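Local coordinates for protein mucus binding proteinn (Lactobacillus reuteri, PDB 4MT5) that probably binds mucin, as Mub repeat V of a cell-wall-attached surface protein of a gut lactobacillus, at residues Leu22-Thr34 against Ser50-Gly62. Sequence-based numbering, arbitrary orientation.
Sequences LHGYTDETIPYST and SDGFKPGTKFGVG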
ATOM      1  N   LEU A  22      22.933 -25.047  24.026  1.00 24.59           N
ATOM      2  CA  LEU A  22      23.774 -24.765  25.185  1.00 25.24           C
ATOM      3  C   LEU A  22      24.065 -26.010  26.010  1.00 27.36           C
ATOM      4  O   LEU A  22      23.194 -26.863  26.188  1.00 27.46           O
ATOM      5  CB  LEU A  22      23.131 -23.706  26.067  1.00 24.05           C
ATOM      6  CG  LEU A  22      23.045 -22.346  25.389  1.00 25.26           C
ATOM      7  CD1 LEU A  22      21.608 -21.901  25.281  1.00 23.71           C
ATOM      8  CD2 LEU A  22      23.852 -21.342  26.183  1.00 27.95           C
ATOM      9  N   HIS A  23      25.289 -26.095  26.524  1.00 26.83           N
ATOM     10  CA  HIS A  23      25.741 -27.260  27.270  1.00 28.12           C
ATOM     11  C   HIS A  23      26.300 -26.874  28.618  1.00 28.15           C
ATOM     12  O   HIS A  23      26.982 -25.861  28.745  1.00 28.57           O
ATOM     13  CB  HIS A  23      26.827 -27.983  26.488  1.00 27.05           C
ATOM     14  CG  HIS A  23      26.404 -28.364  25.115  1.00 28.13           C
ATOM     15  ND1 HIS A  23      25.646 -29.487  24.861  1.00 31.46           N
ATOM     16  CD2 HIS A  23      26.608 -27.765  23.920  1.00 30.69           C
ATOM     17  CE1 HIS A  23      25.413 -29.570  23.562  1.00 35.25           C
ATOM     18  NE2 HIS A  23      25.983 -28.536  22.968  1.00 33.93           N
ATOM     19  N   GLY A  24      26.037 -27.701  29.623  1.00 30.41           N
ATOM     20  CA  GLY A  24      26.514 -27.431  30.970  1.00 31.76           C
ATOM     21  C   GLY A  24      26.125 -28.519  31.944  1.00 32.89           C
ATOM     22  O   GLY A  24      25.446 -29.470  31.572  1.00 33.04           O
ATOM     23  N   TYR A  25      26.560 -28.389  33.193  1.00 32.38           N
ATOM     24  CA  TYR A  25      26.299 -29.419  34.185  1.00 31.80           C
ATOM     25  C   TYR A  25      25.006 -29.152  34.915  1.00 33.31           C
ATOM     26  O   TYR A  25      24.575 -28.010  35.046  1.00 37.17           O
ATOM     27  CB  TYR A  25      27.469 -29.546  35.170  1.00 33.84           C
ATOM     28  CG  TYR A  25      28.781 -29.838  34.473  1.00 37.72           C
ATOM     29  CD1 TYR A  25      29.026 -31.083  33.898  1.00 35.03           C
ATOM     30  CD2 TYR A  25      29.766 -28.856  34.364  1.00 38.85           C
ATOM     31  CE1 TYR A  25      30.222 -31.340  33.240  1.00 38.82           C
ATOM     32  CE2 TYR A  25      30.966 -29.104  33.715  1.00 34.78           C
ATOM     33  CZ  TYR A  25      31.187 -30.341  33.156  1.00 40.31           C
ATOM     34  OH  TYR A  25      32.378 -30.579  32.514  1.00 41.80           O
ATOM     35  N   THR A  26      24.372 -30.217  35.375  1.00 32.64           N
ATOM     36  CA  THR A  26      23.144 -30.077  36.124  1.00 32.16           C
ATOM     37  C   THR A  26      23.406 -29.162  37.315  1.00 38.42           C
ATOM     38  O   THR A  26      24.458 -29.267  37.969  1.00 36.18           O
ATOM     39  CB  THR A  26      22.655 -31.434  36.606  1.00 33.97           C
ATOM     40  OG1 THR A  26      22.978 -32.431  35.620  1.00 39.12           O
ATOM     41  CG2 THR A  26      21.156 -31.406  36.847  1.00 33.63           C
ATOM     42  N   ASP A  27      22.462 -28.238  37.533  1.00 38.00           N
ATOM     43  CA  ASP A  27      22.429 -27.302  38.671  1.00 36.83           C
ATOM     44  C   ASP A  27      23.169 -25.981  38.480  1.00 36.79           C
ATOM     45  O   ASP A  27      23.285 -25.203  39.422  1.00 41.12           O
ATOM     46  CB  ASP A  27      22.891 -27.948  39.988  1.00 39.97           C
ATOM     47  CG  ASP A  27      21.978 -29.070  40.441  1.00 47.14           C
ATOM     48  OD1 ASP A  27      20.754 -28.985  40.179  1.00 50.04           O
ATOM     49  OD2 ASP A  27      22.487 -30.038  41.059  1.00 49.46           O
ATOM     50  N   GLU A  28      23.687 -25.715  37.290  1.00 36.90           N
ATOM     51  CA  GLU A  28      24.327 -24.421  37.086  1.00 35.21           C
ATOM     52  C   GLU A  28      23.498 -23.502  36.184  1.00 33.78           C
ATOM     53  O   GLU A  28      22.609 -23.949  35.448  1.00 30.92           O
ATOM     54  CB  GLU A  28      25.789 -24.560  36.632  1.00 34.29           C
ATOM     55  CG  GLU A  28      26.007 -25.317  35.330  1.00 42.25           C
ATOM     56  CD  GLU A  28      27.485 -25.670  35.086  1.00 49.51           C
ATOM     57  OE1 GLU A  28      28.214 -25.826  36.101  1.00 49.90           O
ATOM     58  OE2 GLU A  28      27.907 -25.785  33.894  1.00 41.48           O
ATOM     59  N   THR A  29      23.763 -22.208  36.277  1.00 30.64           N
ATOM     60  CA  THR A  29      22.968 -21.246  35.539  1.00 32.59           C
ATOM     61  C   THR A  29      23.405 -21.202  34.080  1.00 31.17           C
ATOM     62  O   THR A  29      24.597 -21.124  33.782  1.00 30.49           O
ATOM     63  CB  THR A  29      23.040 -19.855  36.187  1.00 30.34           C
ATOM     64  OG1 THR A  29      22.638 -19.961  37.557  1.00 28.37           O
ATOM     65  CG2 THR A  29      22.113 -18.877  35.474  1.00 32.74           C
ATOM     66  N   ILE A  30      22.441 -21.285  33.171  1.00 28.48           N
ATOM     67  CA  ILE A  30      22.765 -21.268  31.755  1.00 29.73           C
ATOM     68  C   ILE A  30      23.290 -19.886  31.432  1.00 29.11           C
ATOM     69  O   ILE A  30      22.566 -18.912  31.622  1.00 31.39           O
ATOM     70  CB  ILE A  30      21.537 -21.581  30.894  1.00 26.78           C
ATOM     71  CG1 ILE A  30      20.851 -22.837  31.427  1.00 27.23           C
ATOM     72  CG2 ILE A  30      21.953 -21.787  29.466  1.00 25.96           C
ATOM     73  CD1 ILE A  30      19.688 -23.274  30.643  1.00 25.69           C
ATOM     74  N   PRO A  31      24.563 -19.796  30.978  1.00 28.46           N
ATOM     75  CA  PRO A  31      25.285 -18.546  30.682  1.00 26.08           C
ATOM     76  C   PRO A  31      24.802 -17.898  29.385  1.00 25.30           C
ATOM     77  O   PRO A  31      25.532 -17.852  28.395  1.00 23.52           O
ATOM     78  CB  PRO A  31      26.729 -19.010  30.530  1.00 24.26           C
ATOM     79  CG  PRO A  31      26.611 -20.389  30.009  1.00 26.04           C
ATOM     80  CD  PRO A  31      25.387 -20.979  30.667  1.00 27.45           C
ATOM     81  N   TYR A  32      23.582 -17.375  29.418  1.00 24.60           N
ATOM     82  CA  TYR A  32      22.894 -16.998  28.207  1.00 22.83           C
ATOM     83  C   TYR A  32      21.778 -16.017  28.498  1.00 23.79           C
ATOM     84  O   TYR A  32      21.196 -16.019  29.584  1.00 23.79           O
ATOM     85  CB  TYR A  32      22.303 -18.253  27.591  1.00 23.53           C
ATOM     86  CG  TYR A  32      21.661 -18.071  26.242  1.00 21.80           C
ATOM     87  CD1 TYR A  32      22.427 -18.061  25.089  1.00 22.33           C
ATOM     88  CD2 TYR A  32      20.292 -17.940  26.118  1.00 20.46           C
ATOM     89  CE1 TYR A  32      21.850 -17.912  23.851  1.00 23.45           C
ATOM     90  CE2 TYR A  32      19.704 -17.792  24.877  1.00 21.99           C
ATOM     91  CZ  TYR A  32      20.485 -17.781  23.748  1.00 22.41           C
ATOM     92  OH  TYR A  32      19.901 -17.634  22.509  1.00 22.43           O
ATOM     93  N   SER A  33      21.485 -15.180  27.511  1.00 23.41           N
ATOM     94  CA  SER A  33      20.352 -14.269  27.571  1.00 27.42           C
ATOM     95  C   SER A  33      19.748 -14.153  26.173  1.00 24.46           C
ATOM     96  O   SER A  33      20.462 -14.309  25.181  1.00 25.16           O
ATOM     97  CB  SER A  33      20.796 -12.890  28.075  1.00 26.41           C
ATOM     98  OG  SER A  33      19.785 -11.922  27.857  1.00 27.46           O
ATOM     99  N   THR A  34      18.447 -13.882  26.089  1.00 23.93           N
ATOM    100  CA  THR A  34      17.801 -13.703  24.786  1.00 24.55           C
ATOM    101  C   THR A  34      17.858 -12.259  24.297  1.00 25.60           C
ATOM    102  O   THR A  34      17.354 -11.941  23.221  1.00 29.10           O
ATOM    103  CB  THR A  34      16.326 -14.149  24.793  1.00 25.38           C
ATOM    104  OG1 THR A  34      15.584 -13.358  25.731  1.00 24.46           O
ATOM    105  CG2 THR A  34      16.210 -15.619  25.154  1.00 23.54           C
ATOM    106  N   SER A  50       6.545 -13.455  22.255  1.00 24.10           N
ATOM    107  CA  SER A  50       6.714 -14.090  23.555  1.00 24.78           C
ATOM    108  C   SER A  50       8.140 -14.556  23.701  1.00 22.62           C
ATOM    109  O   SER A  50       8.815 -14.812  22.715  1.00 24.50           O
ATOM    110  CB  SER A  50       5.741 -15.260  23.754  1.00 23.33           C
ATOM    111  OG  SER A  50       5.836 -16.203  22.698  1.00 31.43           O
ATOM    112  N   ASP A  51       8.598 -14.639  24.940  1.00 23.70           N
ATOM    113  CA  ASP A  51       9.943 -15.086  25.232  1.00 24.16           C
ATOM    114  C   ASP A  51       9.880 -16.069  26.403  1.00 27.37           C
ATOM    115  O   ASP A  51       9.752 -15.665  27.564  1.00 28.50           O
ATOM    116  CB  ASP A  51      10.838 -13.883  25.555  1.00 25.79           C
ATOM    117  CG  ASP A  51      12.237 -14.290  26.023  1.00 31.41           C
ATOM    118  OD1 ASP A  51      12.611 -15.460  25.817  1.00 34.93           O
ATOM    119  OD2 ASP A  51      12.974 -13.453  26.600  1.00 32.80           O
ATOM    120  N   GLY A  52       9.984 -17.361  26.087  1.00 24.82           N
ATOM    121  CA  GLY A  52       9.871 -18.409  27.088  1.00 26.88           C
ATOM    122  C   GLY A  52      11.061 -18.597  28.023  1.00 25.94           C
ATOM    123  O   GLY A  52      10.972 -19.328  29.004  1.00 24.64           O
ATOM    124  N   PHE A  53      12.178 -17.951  27.715  1.00 24.06           N
ATOM    125  CA  PHE A  53      13.388 -18.109  28.497  1.00 23.89           C
ATOM    126  C   PHE A  53      13.351 -17.073  29.600  1.00 28.06           C
ATOM    127  O   PHE A  53      12.734 -16.026  29.436  1.00 35.00           O
ATOM    128  CB  PHE A  53      14.612 -17.885  27.617  1.00 22.41           C
ATOM    129  CG  PHE A  53      15.898 -18.169  28.300  1.00 22.58           C
ATOM    130  CD1 PHE A  53      16.350 -19.470  28.425  1.00 23.31           C
ATOM    131  CD2 PHE A  53      16.657 -17.145  28.830  1.00 23.53           C
ATOM    132  CE1 PHE A  53      17.547 -19.748  29.079  1.00 24.73           C
ATOM    133  CE2 PHE A  53      17.856 -17.411  29.479  1.00 25.72           C
ATOM    134  CZ  PHE A  53      18.304 -18.714  29.607  1.00 24.30           C
ATOM    135  N   LYS A  54      13.986 -17.360  30.725  1.00 25.80           N
ATOM    136  CA  LYS A  54      14.055 -16.398  31.815  1.00 30.98           C
ATOM    137  C   LYS A  54      15.429 -16.479  32.471  1.00 30.88           C
ATOM    138  O   LYS A  54      15.932 -17.572  32.718  1.00 30.25           O
ATOM    139  CB  LYS A  54      12.926 -16.616  32.845  1.00 31.25           C
ATOM    140  CG  LYS A  54      11.602 -15.883  32.510  1.00 32.71           C
ATOM    141  CD  LYS A  54      10.566 -15.972  33.635  1.00 38.15           C
ATOM    142  CE  LYS A  54      11.027 -15.237  34.909  1.00 44.51           C
ATOM    143  NZ  LYS A  54      10.501 -15.822  36.204  1.00 40.20           N
ATOM    144  N   PRO A  55      16.050 -15.318  32.733  1.00 33.88           N
ATOM    145  CA  PRO A  55      17.355 -15.271  33.405  1.00 35.29           C
ATOM    146  C   PRO A  55      17.262 -15.939  34.778  1.00 32.92           C
ATOM    147  O   PRO A  55      16.267 -15.781  35.500  1.00 29.22           O
ATOM    148  CB  PRO A  55      17.594 -13.767  33.577  1.00 38.82           C
ATOM    149  CG  PRO A  55      16.207 -13.178  33.633  1.00 33.05           C
ATOM    150  CD  PRO A  55      15.465 -13.972  32.591  1.00 34.00           C
ATOM    151  N   GLY A  56      18.298 -16.686  35.132  1.00 31.03           N
ATOM    152  CA  GLY A  56      18.262 -17.476  36.347  1.00 28.74           C
ATOM    153  C   GLY A  56      17.901 -18.926  36.074  1.00 28.43           C
ATOM    154  O   GLY A  56      17.900 -19.750  36.986  1.00 29.01           O
ATOM    155  N   THR A  57      17.575 -19.231  34.821  1.00 28.34           N
ATOM    156  CA  THR A  57      17.301 -20.598  34.400  1.00 30.17           C
ATOM    157  C   THR A  57      18.534 -21.487  34.487  1.00 31.08           C
ATOM    158  O   THR A  57      19.574 -21.168  33.911  1.00 33.31           O
ATOM    159  CB  THR A  57      16.802 -20.657  32.958  1.00 27.94           C
ATOM    160  OG1 THR A  57      15.461 -20.142  32.891  1.00 30.53           O
ATOM    161  CG2 THR A  57      16.826 -22.096  32.469  1.00 24.20           C
ATOM    162  N   LYS A  58      18.411 -22.607  35.196  1.00 30.21           N
ATOM    163  CA  LYS A  58      19.514 -23.550  35.329  1.00 30.62           C
ATOM    164  C   LYS A  58      19.347 -24.765  34.397  1.00 33.04           C
ATOM    165  O   LYS A  58      18.301 -24.938  33.769  1.00 31.97           O
ATOM    166  CB  LYS A  58      19.634 -23.988  36.785  1.00 29.98           C
ATOM    167  CG  LYS A  58      19.755 -22.807  37.735  1.00 33.79           C
ATOM    168  CD  LYS A  58      19.840 -23.198  39.211  1.00 29.63           C
ATOM    169  CE  LYS A  58      18.489 -23.689  39.717  1.00 39.07           C
ATOM    170  NZ  LYS A  58      18.382 -23.764  41.211  1.00 42.60           N
ATOM    171  N   PHE A  59      20.393 -25.585  34.297  1.00 31.71           N
ATOM    172  CA  PHE A  59      20.299 -26.875  33.626  1.00 28.77           C
ATOM    173  C   PHE A  59      19.642 -27.872  34.572  1.00 32.07           C
ATOM    174  O   PHE A  59      20.017 -27.968  35.740  1.00 34.18           O
ATOM    175  CB  PHE A  59      21.684 -27.419  33.249  1.00 31.50           C
ATOM    176  CG  PHE A  59      22.413 -26.617  32.198  1.00 31.89           C
ATOM    177  CD1 PHE A  59      22.062 -26.710  30.854  1.00 28.22           C
ATOM    178  CD2 PHE A  59      23.480 -25.796  32.549  1.00 30.61           C
ATOM    179  CE1 PHE A  59      22.743 -25.976  29.880  1.00 25.91           C
ATOM    180  CE2 PHE A  59      24.159 -25.055  31.581  1.00 30.23           C
ATOM    181  CZ  PHE A  59      23.789 -25.147  30.242  1.00 26.25           C
ATOM    182  N   GLY A  60      18.662 -28.612  34.059  1.00 39.73           N
ATOM    183  CA  GLY A  60      18.058 -29.739  34.763  1.00 36.67           C
ATOM    184  C   GLY A  60      18.543 -31.051  34.166  1.00 35.28           C
ATOM    185  O   GLY A  60      19.743 -31.250  34.020  1.00 38.15           O
ATOM    186  N   VAL A  61      17.630 -31.942  33.794  1.00 32.99           N
ATOM    187  CA  VAL A  61      18.065 -33.247  33.329  1.00 31.66           C
ATOM    188  C   VAL A  61      17.456 -33.655  32.018  1.00 36.75           C
ATOM    189  O   VAL A  61      17.951 -34.577  31.357  1.00 44.42           O
ATOM    190  CB  VAL A  61      17.781 -34.336  34.344  1.00 29.70           C
ATOM    191  CG1 VAL A  61      18.802 -34.295  35.435  1.00 31.50           C
ATOM    192  CG2 VAL A  61      16.385 -34.160  34.904  1.00 31.76           C
ATOM    193  N   GLY A  62      16.379 -33.000  31.627  1.00 30.33           N
ATOM    194  CA  GLY A  62      15.802 -33.349  30.350  1.00 29.56           C
ATOM    195  C   GLY A  62      16.624 -32.763  29.219  1.00 29.36           C
ATOM    196  O   GLY A  62      17.793 -32.416  29.376  1.00 30.38           O
TER
HETATM  197  O   HOH W   1      20.261 -17.579  33.151  1.00 33.82           O
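F59 lies between I30 and the backbone of G24, a compact case of one aromatic ring packed between two chains that make little regular sheet with each other. CG1 of I30 sits over the middle of one face of the F59 ring, 3.8 Å from its centroid and 5° off the normal; CA of G24 makes a CH-pi contact over the opposite face nearer the rim, 3.4 Å from CE2 of F59. With CG anti to the carbonyl carbon (chi1 -67°), the ring of F59 is directed into this slot. Were F59 replaced by an alanine, a gap would probably open between I30 and G24, and both would lose the ring they pack on. I30 also turns CD1 to CG2 of T57, 3.6 Å away, and to the edge of F53. The second aromatic site is T-shaped: Y32 presents its edge to a face of F53, centroids 5.6 Å apart and planes at 86°.

Around the apolar centre the backbones are joined by three hydrogen bonds, D27 N to F59 O, F59 N to E28 O and I30 N to T57 O, with T29 and K58 forming a single beta bridge. One water links I30 O to G56 N. At the far end the hydroxyl of T34 donates to OD2 of D51 (2.8 Å), arriving from above the carboxylate plane, while OD1 closes an Asx turn by accepting from F53 N.

In this ubiquitin-like beta-grasp domain, the contact joins the end of strand 16-24 and the loop after it to the end of strand 46-51 and the loop that follows. Y32 reaches D20 and Y8 through its hydroxyl, S33 caps A35 at the start of helix 35-42, and T34, D51 and T57 touch strand 65-77.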